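Local atomic coordinates of formate dehydrogenase (Pyrobaculum aerophilum, PDB entry 1QP8), a protein that binds NADPH and probably works as an NAD(P)H-dependent dehydrogenase of the D-isomer specific 2-hydroxyacid family, reducing small 2-oxoacids such as glyoxylate or hydroxypyruvate. Residues I54-T58 with A59-H63; G133-G136 with T137-K141; N166-E169 with E170-E174. One frame throughout, in Å; residues are numbered along the deposited sequence.

In the fold
The three contacts follow one another along the chain, and each is local to one short run of residues. Contact 1 (54-63) takes in strand 54-55 and the loop after it; the strand pairs in parallel with strand 75-76. Contact 2 (133-141) starts helix 135-145, in the beta-alpha-beta unit that joins strands 126-130 and 149-153 of the six-stranded parallel sheet. Contact 3 (166-174) follows strand 149-153 and packs against strand 126-130 of the same sheet. Contacts 1 and 2 both touch the NADPH; their centres are about 20 Å apart and their nearest atoms about 6 Å. The centre of contact 3 is about 17 Å from that of contact 2. The cofactor lies between contacts 1 and 2, consistent with a Rossmann-type dinucleotide site.

Contact 1: I54-T58 with A59-H63; sequences IQVVT and AGLDH. With NDP (NADPH dihydro-nicotinamide-adenine-dinucleotide phosphate), chain C.
The chain leaves strand 54-55 at Val-56 and folds back in an irregular loop, which brings Thr-58 and Val-56 close to Gly-60, Leu-61 and His-63. The hydroxyl of Thr-58 bridges the loop: its OG1 donates to the carbonyl O of Gly-60 at 3.0 Å, tilted 22° from the carbonyl plane. It can do so because OG1 sits between the backbone N and the carbonyl carbon (chi1 62°). The same OG1 lies 3.2 Å from CE1 of His-63, approaching the ring obliquely. The O of Gly-60 lies in the plane of that ring, at its edge. CG1 of Val-56 also meets the edge, 4.0 Å from NE2 of His-63. That nitrogen has a weak hydrogen bond to the O of Ser-38. On the apolar side, CB of Val-56 rests 4.3 Å from CD2 of Leu-61. The loop faces the cofactor at Ala-59 and Gly-60. CB of Ala-59 is 3.4 Å from C6N of the nicotinamide ring. CA of Gly-60 is 3.3 Å from the ribose O3D. Arg-211, an NADPH-binding residue, lies close by. This is a loop after a parallel strand that lines the nicotinamide end of the NADPH pocket.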
loop_
_atom_site.group_PDB
_atom_site.type_symbol
_atom_site.label_atom_id
_atom_site.label_comp_id
_atom_site.label_asym_id
_atom_site.label_seq_id
_atom_site.Cartn_x
_atom_site.Cartn_y
_atom_site.Cartn_z
ATOM N N ILE A 54 26.436 19.322 17.239
ATOM C CA ILE A 54 25.431 19.820 16.308
ATOM C C ILE A 54 24.350 18.772 16.097
ATOM O O ILE A 54 24.593 17.743 15.456
ATOM C CB ILE A 54 26.030 20.166 14.934
ATOM C CG1 ILE A 54 26.964 21.380 15.054
ATOM C CG2 ILE A 54 24.925 20.489 13.949
ATOM C CD1 ILE A 54 27.631 21.790 13.730
ATOM N N GLN A 55 23.164 19.030 16.648
ATOM C CA GLN A 55 22.037 18.121 16.506
ATOM C C GLN A 55 21.218 18.574 15.322
ATOM O O GLN A 55 20.715 19.704 15.306
ATOM C CB GLN A 55 21.141 18.147 17.740
ATOM C CG GLN A 55 19.889 17.273 17.608
ATOM C CD GLN A 55 20.229 15.797 17.485
ATOM O OE1 GLN A 55 20.827 15.211 18.398
ATOM N NE2 GLN A 55 19.859 15.187 16.354
ATOM N N VAL A 56 21.086 17.691 14.338
ATOM C CA VAL A 56 20.309 17.994 13.150
ATOM C C VAL A 56 18.922 17.378 13.291
ATOM O O VAL A 56 18.771 16.265 13.783
ATOM C CB VAL A 56 20.984 17.432 11.874
ATOM C CG1 VAL A 56 20.211 17.900 10.635
ATOM C CG2 VAL A 56 22.439 17.890 11.800
ATOM N N VAL A 57 17.909 18.111 12.852
ATOM C CA VAL A 57 16.527 17.649 12.924
ATOM C C VAL A 57 16.181 16.599 11.864
ATOM O O VAL A 57 15.426 15.668 12.125
ATOM C CB VAL A 57 15.564 18.836 12.764
ATOM C CG1 VAL A 57 14.144 18.413 13.123
ATOM C CG2 VAL A 57 16.023 19.985 13.645
ATOM N N THR A 58 16.729 16.754 10.667
ATOM C CA THR A 58 16.455 15.815 9.577
ATOM C C THR A 58 17.130 14.454 9.777
ATOM O O THR A 58 18.041 14.304 10.593
ATOM C CB THR A 58 16.939 16.384 8.248
ATOM O OG1 THR A 58 18.359 16.569 8.312
ATOM C CG2 THR A 58 16.279 17.726 7.972
ATOM N N ALA A 59 16.698 13.461 9.018
ATOM C CA ALA A 59 17.283 12.139 9.151
ATOM C C ALA A 59 18.622 12.018 8.431
ATOM O O ALA A 59 19.467 11.210 8.828
ATOM C CB ALA A 59 16.320 11.098 8.631
ATOM N N GLY A 60 18.809 12.820 7.379
ATOM C CA GLY A 60 20.046 12.778 6.614
ATOM C C GLY A 60 21.014 13.873 6.993
ATOM O O GLY A 60 20.633 14.782 7.717
ATOM N N LEU A 61 22.253 13.799 6.504
ATOM C CA LEU A 61 23.265 14.801 6.831
ATOM C C LEU A 61 24.101 15.252 5.639
ATOM O O LEU A 61 25.017 16.064 5.788
ATOM C CB LEU A 61 24.222 14.258 7.881
ATOM C CG LEU A 61 23.684 13.357 8.979
ATOM C CD1 LEU A 61 24.848 12.963 9.861
ATOM C CD2 LEU A 61 22.618 14.064 9.802
ATOM N N ASP A 62 23.803 14.718 4.464
ATOM C CA ASP A 62 24.549 15.072 3.262
ATOM C C ASP A 62 24.485 16.567 2.954
ATOM O O ASP A 62 25.441 17.139 2.418
ATOM C CB ASP A 62 24.009 14.288 2.072
ATOM C CG ASP A 62 22.517 14.478 1.884
ATOM O OD1 ASP A 62 21.731 13.955 2.715
ATOM O OD2 ASP A 62 22.136 15.157 0.904
ATOM N N HIS A 63 23.369 17.202 3.299
ATOM C CA HIS A 63 23.209 18.627 3.041
ATOM C C HIS A 63 24.123 19.535 3.875
ATOM O O HIS A 63 24.275 20.718 3.568
ATOM C CB HIS A 63 21.761 19.036 3.268
ATOM C CG HIS A 63 21.281 18.760 4.651
ATOM N ND1 HIS A 63 21.025 17.485 5.106
ATOM C CD2 HIS A 63 21.045 19.589 5.695
ATOM C CE1 HIS A 63 20.649 17.539 6.371
ATOM N NE2 HIS A 63 20.652 18.804 6.753
HETATM P PA NDP C . 19.516 5.316 9.107
HETATM O O1A NDP C . 20.528 6.364 8.767
HETATM O O2A NDP C . 18.553 6.413 9.350
HETATM O O5B NDP C . 20.046 4.555 7.743
HETATM C C5B NDP C . 21.077 3.537 8.069
HETATM C C4B NDP C . 20.848 2.243 7.207
HETATM O O4B NDP C . 21.315 2.348 5.806
HETATM C C3B NDP C . 21.659 0.990 7.724
HETATM O O3B NDP C . 21.085 -0.200 7.213
HETATM C C2B NDP C . 23.029 1.378 7.167
HETATM O O2B NDP C . 24.130 0.545 7.196
HETATM C C1B NDP C . 22.660 1.804 5.807
HETATM N N9A NDP C . 23.681 2.570 5.171
HETATM C C8A NDP C . 24.188 3.814 5.437
HETATM N N7A NDP C . 25.135 4.171 4.569
HETATM C C5A NDP C . 25.221 3.092 3.723
HETATM C C6A NDP C . 26.058 2.831 2.576
HETATM N N6A NDP C . 26.959 3.750 2.181
HETATM N N1A NDP C . 25.899 1.610 1.931
HETATM C C2A NDP C . 24.954 0.713 2.413
HETATM N N3A NDP C . 24.157 0.874 3.454
HETATM C C4A NDP C . 24.336 2.108 4.056
HETATM O O3 NDP C . 18.205 4.853 8.380
HETATM P PN NDP C . 16.825 5.367 7.654
HETATM O O1N NDP C . 16.007 4.221 7.194
HETATM O O2N NDP C . 16.031 6.280 8.539
HETATM O O5D NDP C . 17.321 6.263 6.345
HETATM C C5D NDP C . 17.712 7.638 6.571
HETATM C C4D NDP C . 17.998 8.238 5.183
HETATM O O4D NDP C . 16.776 8.237 4.407
HETATM C C3D NDP C . 18.440 9.696 5.301
HETATM O O3D NDP C . 19.849 9.734 5.461
HETATM C C2D NDP C . 17.894 10.300 3.979
HETATM O O2D NDP C . 18.872 10.248 2.928
HETATM C C1D NDP C . 16.608 9.488 3.696
HETATM N N1N NDP C . 15.324 10.206 4.148
HETATM C C2N NDP C . 14.375 10.501 3.110
HETATM C C3N NDP C . 13.188 11.161 3.513
HETATM C C7N NDP C . 12.124 11.499 2.397
HETATM O O7N NDP C . 11.032 11.893 2.759
HETATM N N7N NDP C . 12.498 11.325 1.100
HETATM C C4N NDP C . 12.874 11.546 4.873
HETATM C C5N NDP C . 13.916 11.184 5.800
HETATM C C6N NDP C . 15.084 10.550 5.499
HETATM P P2B NDP C . 25.168 0.811 8.514
HETATM O O1X NDP C . 26.182 -0.235 8.120
HETATM O O2X NDP C . 25.587 2.227 8.329
HETATM O O3X NDP C . 24.360 0.555 9.693
#

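Contact 2: G133-G136 with T137-K141; sequences GEIG and TRVGK. With NDP (NADPH dihydro-nicotinamide-adenine-dinucleotide phosphate), chain C.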
loop_
_atom_site.group_PDB
_atom_site.type_symbol
_atom_site.label_atom_id
_atom_site.label_comp_id
_atom_site.label_asym_id
_atom_site.label_seq_id
_atom_site.Cartn_x
_atom_site.Cartn_y
_atom_site.Cartn_z
ATOM N N GLY A 133 17.252 -1.128 8.101
ATOM C CA GLY A 133 17.108 -0.408 9.349
ATOM C C GLY A 133 16.357 0.909 9.269
ATOM O O GLY A 133 16.618 1.748 8.411
ATOM N N GLU A 134 15.432 1.066 10.214
ATOM C CA GLU A 134 14.571 2.233 10.377
ATOM C C GLU A 134 13.473 2.268 9.341
ATOM O O GLU A 134 12.351 1.847 9.610
ATOM C CB GLU A 134 15.390 3.521 10.357
ATOM C CG GLU A 134 16.276 3.697 11.598
ATOM C CD GLU A 134 15.589 3.303 12.934
ATOM O OE1 GLU A 134 14.353 3.102 12.974
ATOM O OE2 GLU A 134 16.298 3.200 13.960
ATOM N N ILE A 135 13.791 2.774 8.160
ATOM C CA ILE A 135 12.821 2.813 7.082
ATOM C C ILE A 135 12.943 1.494 6.329
ATOM O O ILE A 135 11.983 0.715 6.253
ATOM C CB ILE A 135 13.106 3.986 6.118
ATOM C CG1 ILE A 135 12.878 5.318 6.850
ATOM C CG2 ILE A 135 12.265 3.840 4.841
ATOM C CD1 ILE A 135 13.417 6.539 6.094
ATOM N N GLY A 136 14.137 1.241 5.797
ATOM C CA GLY A 136 14.372 0.023 5.045
ATOM C C GLY A 136 13.743 -1.179 5.703
ATOM O O GLY A 136 12.984 -1.922 5.083
ATOM N N THR A 137 14.046 -1.345 6.984
ATOM C CA THR A 137 13.539 -2.457 7.768
ATOM C C THR A 137 12.025 -2.544 7.884
ATOM O O THR A 137 11.456 -3.629 7.768
ATOM C CB THR A 137 14.122 -2.430 9.190
ATOM O OG1 THR A 137 15.539 -2.632 9.129
ATOM C CG2 THR A 137 13.499 -3.527 10.039
ATOM N N ARG A 138 11.369 -1.419 8.134
ATOM C CA ARG A 138 9.920 -1.430 8.276
ATOM C C ARG A 138 9.303 -1.849 6.969
ATOM O O ARG A 138 8.349 -2.632 6.937
ATOM C CB ARG A 138 9.412 -0.051 8.696
ATOM C CG ARG A 138 9.789 0.287 10.125
ATOM C CD ARG A 138 9.467 1.710 10.495
ATOM N NE ARG A 138 10.479 2.229 11.414
ATOM C CZ ARG A 138 10.296 2.413 12.716
ATOM N NH1 ARG A 138 9.123 2.131 13.269
ATOM N NH2 ARG A 138 11.291 2.860 13.469
ATOM N N VAL A 139 9.869 -1.335 5.885
ATOM C CA VAL A 139 9.374 -1.666 4.559
ATOM C C VAL A 139 9.575 -3.161 4.358
ATOM O O VAL A 139 8.622 -3.898 4.084
ATOM C CB VAL A 139 10.128 -0.846 3.461
ATOM C CG1 VAL A 139 9.650 -1.239 2.073
ATOM C CG2 VAL A 139 9.881 0.648 3.673
ATOM N N GLY A 140 10.817 -3.598 4.522
ATOM C CA GLY A 140 11.153 -5.006 4.370
ATOM C C GLY A 140 10.235 -5.927 5.148
ATOM O O GLY A 140 9.745 -6.920 4.608
ATOM N N LYS A 141 9.982 -5.602 6.410
ATOM C CA LYS A 141 9.103 -6.435 7.207
ATOM C C LYS A 141 7.687 -6.544 6.624
ATOM O O LYS A 141 7.106 -7.632 6.590
ATOM C CB LYS A 141 9.091 -5.938 8.649
ATOM C CG LYS A 141 10.457 -6.115 9.297
ATOM C CD LYS A 141 10.468 -5.822 10.783
ATOM C CE LYS A 141 11.838 -6.150 11.367
ATOM N NZ LYS A 141 11.945 -5.851 12.817
HETATM P PA NDP C . 19.516 5.316 9.107
HETATM O O1A NDP C . 20.528 6.364 8.767
HETATM O O2A NDP C . 18.553 6.413 9.350
HETATM O O5B NDP C . 20.046 4.555 7.743
HETATM C C5B NDP C . 21.077 3.537 8.069
HETATM C C4B NDP C . 20.848 2.243 7.207
HETATM O O4B NDP C . 21.315 2.348 5.806
HETATM C C3B NDP C . 21.659 0.990 7.724
HETATM O O3B NDP C . 21.085 -0.200 7.213
HETATM C C2B NDP C . 23.029 1.378 7.167
HETATM O O2B NDP C . 24.130 0.545 7.196
HETATM C C1B NDP C . 22.660 1.804 5.807
HETATM N N9A NDP C . 23.681 2.570 5.171
HETATM C C8A NDP C . 24.188 3.814 5.437
HETATM N N7A NDP C . 25.135 4.171 4.569
HETATM C C5A NDP C . 25.221 3.092 3.723
HETATM C C6A NDP C . 26.058 2.831 2.576
HETATM N N6A NDP C . 26.959 3.750 2.181
HETATM N N1A NDP C . 25.899 1.610 1.931
HETATM C C2A NDP C . 24.954 0.713 2.413
HETATM N N3A NDP C . 24.157 0.874 3.454
HETATM C C4A NDP C . 24.336 2.108 4.056
HETATM O O3 NDP C . 18.205 4.853 8.380
HETATM P PN NDP C . 16.825 5.367 7.654
HETATM O O1N NDP C . 16.007 4.221 7.194
HETATM O O2N NDP C . 16.031 6.280 8.539
HETATM O O5D NDP C . 17.321 6.263 6.345
HETATM C C5D NDP C . 17.712 7.638 6.571
HETATM C C4D NDP C . 17.998 8.238 5.183
HETATM O O4D NDP C . 16.776 8.237 4.407
HETATM C C3D NDP C . 18.440 9.696 5.301
HETATM O O3D NDP C . 19.849 9.734 5.461
HETATM C C2D NDP C . 17.894 10.300 3.979
HETATM O O2D NDP C . 18.872 10.248 2.928
HETATM C C1D NDP C . 16.608 9.488 3.696
HETATM N N1N NDP C . 15.324 10.206 4.148
HETATM C C2N NDP C . 14.375 10.501 3.110
HETATM C C3N NDP C . 13.188 11.161 3.513
HETATM C C7N NDP C . 12.124 11.499 2.397
HETATM O O7N NDP C . 11.032 11.893 2.759
HETATM N N7N NDP C . 12.498 11.325 1.100
HETATM C C4N NDP C . 12.874 11.546 4.873
HETATM C C5N NDP C . 13.916 11.184 5.800
HETATM C C6N NDP C . 15.084 10.550 5.499
HETATM P P2B NDP C . 25.168 0.811 8.514
HETATM O O1X NDP C . 26.182 -0.235 8.120
HETATM O O2X NDP C . 25.587 2.227 8.329
HETATM O O3X NDP C . 24.360 0.555 9.693
#
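Gly-133 and Glu-134 lead into helix 135-145, and the first regular i to i+4 bonds follow at once. The N of Val-139 donates to the O of Ile-135 at 3.0 Å, and the N of Gly-140 to the O of Gly-136 at 2.8 Å. Both are nearly straight. Gly-133 has a positive phi of 76°, a backbone shape readily adopted by glycine.

Arg-138 reaches back along the helix and grips Glu-134 side-on with two nitrogens. Its NE donates to the backbone O of Glu-134 at 2.6 Å, with that oxygen near the guanidinium plane. Its NH2 forms a salt bridge with OE1 of Glu-134 at 3.1 Å. The carboxylate and guanidinium are nearly coplanar, 23° apart. A bend in the glutamate chain at chi2 (-42°) brings the carboxylate alongside. NH1 of Arg-138 has a second acid partner, Asp-84 of helix 83-98. The pair of bonds and this third one should fix the rotation of the guanidinium.

Ile-135 and Val-139 lie side by side, pointing the same way, with their CG2 atoms 4.2 Å apart. Ile-135 also serves the cofactor. Its N donates to the phosphate oxygen O1N of NADPH at 2.8 Å, while its CD1 lies 3.6 Å from O2N. The dipole of the helix start probably helps to hold the negative charge. Gly-133 and Gly-136, with Gly-131, fit the GxGxxG pattern of a Rossmann-type, dinucleotide-binding strand-turn-helix.

Contact 3: N166-E169 with E170-E174; sequences NSLE and EALRE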
loop_
_atom_site.group_PDB
_atom_site.type_symbol
_atom_site.label_atom_id
_atom_site.label_comp_id
_atom_site.label_asym_id
_atom_site.label_seq_id
_atom_site.Cartn_x
_atom_site.Cartn_y
_atom_site.Cartn_z
ATOM N N ASN A 166 25.322 -7.848 0.204
ATOM C CA ASN A 166 26.273 -6.754 0.344
ATOM C C ASN A 166 26.567 -6.241 -1.057
ATOM O O ASN A 166 27.553 -5.539 -1.283
ATOM C CB ASN A 166 27.565 -7.220 1.022
ATOM C CG ASN A 166 28.258 -8.318 0.251
ATOM O OD1 ASN A 166 27.846 -9.478 0.295
ATOM N ND2 ASN A 166 29.313 -7.957 -0.474
ATOM N N SER A 167 25.707 -6.619 -1.997
ATOM C CA SER A 167 25.826 -6.180 -3.384
ATOM C C SER A 167 24.467 -5.680 -3.863
ATOM O O SER A 167 23.516 -6.457 -3.992
ATOM C CB SER A 167 26.313 -7.322 -4.281
ATOM O OG SER A 167 25.453 -8.443 -4.196
ATOM N N LEU A 168 24.371 -4.375 -4.103
ATOM C CA LEU A 168 23.118 -3.787 -4.572
ATOM C C LEU A 168 22.637 -4.600 -5.768
ATOM O O LEU A 168 21.447 -4.913 -5.876
ATOM C CB LEU A 168 23.312 -2.321 -4.992
ATOM C CG LEU A 168 24.158 -2.001 -6.240
ATOM C CD1 LEU A 168 23.375 -1.128 -7.200
ATOM C CD2 LEU A 168 25.444 -1.305 -5.835
ATOM N N GLU A 169 23.580 -4.950 -6.646
ATOM C CA GLU A 169 23.295 -5.735 -7.845
ATOM C C GLU A 169 22.496 -6.980 -7.510
ATOM O O GLU A 169 21.373 -7.154 -7.969
ATOM C CB GLU A 169 24.595 -6.127 -8.545
ATOM C CG GLU A 169 25.265 -4.981 -9.271
ATOM C CD GLU A 169 26.436 -5.426 -10.138
ATOM O OE1 GLU A 169 26.313 -6.479 -10.812
ATOM O OE2 GLU A 169 27.471 -4.720 -10.157
ATOM N N GLU A 170 23.080 -7.856 -6.712
ATOM C CA GLU A 170 22.387 -9.070 -6.319
ATOM C C GLU A 170 21.338 -8.681 -5.293
ATOM O O GLU A 170 21.573 -8.758 -4.089
ATOM C CB GLU A 170 23.379 -10.078 -5.721
ATOM C CG GLU A 170 22.738 -11.327 -5.113
ATOM C CD GLU A 170 21.845 -12.075 -6.092
ATOM O OE1 GLU A 170 22.361 -12.526 -7.144
ATOM O OE2 GLU A 170 20.632 -12.209 -5.808
ATOM N N ALA A 171 20.186 -8.245 -5.785
ATOM C CA ALA A 171 19.065 -7.815 -4.951
ATOM C C ALA A 171 18.104 -7.266 -5.977
ATOM O O ALA A 171 16.884 -7.376 -5.852
ATOM C CB ALA A 171 19.498 -6.707 -3.996
ATOM N N LEU A 172 18.697 -6.679 -7.008
ATOM C CA LEU A 172 17.962 -6.107 -8.118
ATOM C C LEU A 172 17.786 -7.169 -9.210
ATOM O O LEU A 172 16.861 -7.086 -10.014
ATOM C CB LEU A 172 18.727 -4.901 -8.679
ATOM C CG LEU A 172 19.045 -3.723 -7.747
ATOM C CD1 LEU A 172 19.735 -2.659 -8.555
ATOM C CD2 LEU A 172 17.778 -3.143 -7.133
ATOM N N ARG A 173 18.673 -8.165 -9.228
ATOM C CA ARG A 173 18.612 -9.233 -10.228
ATOM C C ARG A 173 17.217 -9.799 -10.368
ATOM O O ARG A 173 16.666 -10.360 -9.422
ATOM C CB ARG A 173 19.580 -10.375 -9.898
ATOM C CG ARG A 173 21.012 -10.087 -10.324
ATOM C CD ARG A 173 21.819 -11.345 -10.663
ATOM N NE ARG A 173 22.862 -10.999 -11.624
ATOM C CZ ARG A 173 23.932 -10.263 -11.340
ATOM N NH1 ARG A 173 24.123 -9.808 -10.107
ATOM N NH2 ARG A 173 24.781 -9.928 -12.305
ATOM N N GLU A 174 16.655 -9.641 -11.563
ATOM C CA GLU A 174 15.313 -10.131 -11.858
ATOM C C GLU A 174 14.308 -9.752 -10.777
ATOM O O GLU A 174 13.293 -10.429 -10.596
ATOM C CB GLU A 174 15.329 -11.648 -12.015
ATOM C CG GLU A 174 16.212 -12.140 -13.131
ATOM C CD GLU A 174 16.301 -13.647 -13.143
ATOM O OE1 GLU A 174 16.779 -14.222 -12.138
ATOM O OE2 GLU A 174 15.889 -14.254 -14.156
#
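The carbonyl O of Glu-169 takes up most of the hydrogen bonding between 166-169 and 170-174. The N of Arg-173 donates to it at 3.1 Å, and the N of Leu-172 at 2.9 Å. The two donors come from different directions: the first lies nearly in line with the C=O bond, the second well above the carbonyl plane. The N of Ala-171 adds a weak bond to the same oxygen, closing an inverse gamma turn centred on Glu-170. The O of Leu-168 receives little, a long and weak bond from the N of Leu-172 at 3.5 Å. CB of Ala-171 and CG of Leu-172 are also near that oxygen.

The carboxylate of Glu-170 has its main partner outside the two segments: OE2 forms a salt bridge with Arg-163, while the backbone O of Glu-170 accepts from OG1 of Thr-165. Glu-169 and Arg-173 carry opposite charges and may attract each other, but OE1 of Glu-169 lies 4.0 Å from NH1 of Arg-173, too far for a salt bridge. Their flat groups are 38° apart.

Leu-168 and Leu-172 meet at their CD1 atoms, 4.2 Å apart, and both touch His-196 of helix 194-197. Ala-171 and Leu-172 face strand 126-130. The result is a short, weakly bonded helical turn packed on the parallel sheet of the Rossmann-type domain, between strands 149-153 and 177-180 in the chain.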